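Local coordinates for protein teichoic acid D-alanine hydrolase (Staphylococcus aureus, PDB 5ZH8) that removes D-alanyl groups from wall teichoic acid and lipoteichoic acid by ester hydrolysis and influences methicillin resistance and autolysis, at residues D80-L83 against Q84-F88. Sequence-based numbering, arbitrary orientation.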
ATOM      1  N   ASP A  80       7.525  22.886  -4.474  1.00 51.52           N
ATOM      2  CA  ASP A  80       8.709  22.512  -3.732  1.00 52.15           C
ATOM      3  C   ASP A  80       8.440  22.542  -2.234  1.00 52.78           C
ATOM      4  O   ASP A  80       8.773  21.604  -1.501  1.00 52.62           O
ATOM      5  CB  ASP A  80       9.860  23.464  -4.076  1.00 54.10           C
ATOM      6  CG  ASP A  80      11.109  23.177  -3.281  1.00 55.26           C
ATOM      7  OD1 ASP A  80      11.773  22.142  -3.533  1.00 54.59           O
ATOM      8  OD2 ASP A  80      11.411  23.987  -2.390  1.00 57.24           O
ATOM      9  N   LYS A  81       7.822  23.629  -1.791  1.00 53.68           N
ATOM     10  CA  LYS A  81       7.517  23.808  -0.382  1.00 54.27           C
ATOM     11  C   LYS A  81       6.594  22.710   0.116  1.00 52.48           C
ATOM     12  O   LYS A  81       6.755  22.198   1.220  1.00 53.05           O
ATOM     13  CB  LYS A  81       6.876  25.175  -0.160  1.00 55.91           C
ATOM     14  CG  LYS A  81       6.704  25.540   1.293  1.00 57.56           C
ATOM     15  CD  LYS A  81       6.379  27.014   1.432  1.00 59.88           C
ATOM     16  CE  LYS A  81       6.579  27.493   2.862  1.00 62.27           C
ATOM     17  NZ  LYS A  81       8.013  27.499   3.298  1.00 63.69           N
ATOM     18  N   TYR A  82       5.620  22.355  -0.706  1.00 50.77           N
ATOM     19  CA  TYR A  82       4.695  21.282  -0.373  1.00 49.38           C
ATOM     20  C   TYR A  82       5.435  19.958  -0.275  1.00 48.72           C
ATOM     21  O   TYR A  82       5.275  19.236   0.704  1.00 48.86           O
ATOM     22  CB  TYR A  82       3.561  21.182  -1.392  1.00 47.93           C
ATOM     23  CG  TYR A  82       2.905  19.840  -1.370  1.00 46.48           C
ATOM     24  CD1 TYR A  82       2.247  19.400  -0.238  1.00 46.80           C
ATOM     25  CD2 TYR A  82       2.971  18.994  -2.468  1.00 45.18           C
ATOM     26  CE1 TYR A  82       1.662  18.156  -0.188  1.00 46.12           C
ATOM     27  CE2 TYR A  82       2.378  17.741  -2.442  1.00 44.37           C
ATOM     28  CZ  TYR A  82       1.736  17.324  -1.297  1.00 45.03           C
ATOM     29  OH  TYR A  82       1.151  16.085  -1.273  1.00 44.64           O
ATOM     30  N   LEU A  83       6.247  19.645  -1.280  1.00 48.38           N
ATOM     31  CA  LEU A  83       6.995  18.381  -1.299  1.00 47.99           C
ATOM     32  C   LEU A  83       7.955  18.256  -0.126  1.00 49.55           C
ATOM     33  O   LEU A  83       8.102  17.170   0.435  1.00 49.90           O
ATOM     34  CB  LEU A  83       7.761  18.214  -2.611  1.00 47.46           C
ATOM     35  CG  LEU A  83       6.900  18.009  -3.857  1.00 46.06           C
ATOM     36  CD1 LEU A  83       7.799  17.871  -5.073  1.00 45.89           C
ATOM     37  CD2 LEU A  83       5.992  16.799  -3.712  1.00 45.01           C
ATOM     38  N   GLN A  84       8.602  19.358   0.252  1.00 51.07           N
ATOM     39  CA  GLN A  84       9.491  19.339   1.404  1.00 52.71           C
ATOM     40  C   GLN A  84       8.722  19.141   2.712  1.00 53.04           C
ATOM     41  O   GLN A  84       9.042  18.246   3.489  1.00 53.73           O
ATOM     42  CB  GLN A  84      10.318  20.613   1.477  1.00 54.75           C
ATOM     43  CG  GLN A  84      11.375  20.740   0.403  1.00 55.29           C
ATOM     44  CD  GLN A  84      12.420  21.803   0.748  1.00 57.90           C
ATOM     45  OE1 GLN A  84      12.757  22.038   1.922  1.00 59.42           O
ATOM     46  NE2 GLN A  84      12.940  22.460  -0.288  1.00 58.55           N
ATOM     47  N   SER A  85       7.703  19.957   2.954  1.00 52.88           N
ATOM     48  CA  SER A  85       6.983  19.894   4.227  1.00 53.54           C
ATOM     49  C   SER A  85       6.085  18.657   4.361  1.00 52.24           C
ATOM     50  O   SER A  85       5.717  18.275   5.470  1.00 53.29           O
ATOM     51  CB  SER A  85       6.176  21.173   4.459  1.00 54.39           C
ATOM     52  OG  SER A  85       5.269  21.391   3.408  1.00 53.26           O
ATOM     53  N   SER A  86       5.749  18.018   3.245  1.00 50.43           N
ATOM     54  CA  SER A  86       5.008  16.751   3.285  1.00 49.46           C
ATOM     55  C   SER A  86       5.924  15.519   3.370  1.00 49.13           C
ATOM     56  O   SER A  86       5.447  14.391   3.318  1.00 48.39           O
ATOM     57  CB  SER A  86       4.091  16.642   2.067  1.00 47.88           C
ATOM     58  OG  SER A  86       4.844  16.698   0.874  1.00 47.12           O
ATOM     59  N   LEU A  87       7.228  15.741   3.506  1.00 49.93           N
ATOM     60  CA  LEU A  87       8.211  14.668   3.707  1.00 50.64           C
ATOM     61  C   LEU A  87       8.298  13.715   2.521  1.00 49.29           C
ATOM     62  O   LEU A  87       8.584  12.543   2.682  1.00 49.26           O
ATOM     63  CB  LEU A  87       7.915  13.894   4.998  1.00 51.88           C
ATOM     64  CG  LEU A  87       7.698  14.741   6.257  1.00 53.41           C
ATOM     65  CD1 LEU A  87       7.203  13.879   7.409  1.00 54.65           C
ATOM     66  CD2 LEU A  87       8.977  15.473   6.619  1.00 54.70           C
ATOM     67  N   PHE A  88       8.054  14.248   1.328  1.00 48.63           N
ATOM     68  CA  PHE A  88       8.116  13.489   0.082  1.00 47.54           C
ATOM     69  C   PHE A  88       9.490  12.854  -0.068  1.00 48.51           C
ATOM     70  O   PHE A  88      10.504  13.532   0.093  1.00 49.61           O
ATOM     71  CB  PHE A  88       7.844  14.441  -1.085  1.00 46.53           C
ATOM     72  CG  PHE A  88       7.918  13.800  -2.441  1.00 45.66           C
ATOM     73  CD1 PHE A  88       7.016  12.809  -2.817  1.00 44.74           C
ATOM     74  CD2 PHE A  88       8.868  14.225  -3.368  1.00 45.93           C
ATOM     75  CE1 PHE A  88       7.079  12.241  -4.084  1.00 43.74           C
ATOM     76  CE2 PHE A  88       8.930  13.662  -4.634  1.00 44.91           C
ATOM     77  CZ  PHE A  88       8.036  12.667  -4.992  1.00 43.71           C
TER
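Leu83 and Phe88 meet where helix 74-85 ends in a Schellman motif. Leu87 takes a positive phi of 64° and turns the chain out of the helix. Phe88 N then reaches back to Leu83 O at 3.1 Å, while Leu87 N bonds to Gln84 O. The fold is that of the beta-lactamase family, and the turn leads from this helix into strand 90-96 of the large antiparallel sheet.

The tight side is apolar. The Leu83 and Phe88 side chains lie side by side and point the same way. Leu83 CD2 sits over one face of the Phe88 ring in a CH-pi contact, 4.1 Å from its centroid and displaced toward the rim. Phe88 has CG anti to its backbone N (chi1 178°), which carries the ring alongside Leu83. Leu363 and Leu365 of strand 359-365 also pack on Phe88.

The Asp80 and Gln84 pair is looser, and Gln84 is exposed. Their carboxylate and amide planes are nearly perpendicular. Gln84 NE2 makes a weak bond to Asp80 OD1 at 3.5 Å. Asp80 itself is buried; the main partner of its OD1 is Tyr106 OH, by a hydrogen bond, and Lys104 NZ adds a salt bridge.

Two serines add hydroxyl bonds to the last helical turn. Ser85 OG and Ser85 N approach Lys81 O from opposite faces of its carbonyl plane, with OG at 2.8 Å. Ser85 and Ser86 each pack on their own counterpart in the second subunit, and the OG of buried Ser86 also bonds to Arg374 of helix 371-382. With chi1 at 60°, Ser86 OG lies over one face of the Tyr82 ring, toward its rim, and donates to Tyr82 O at 2.6 Å.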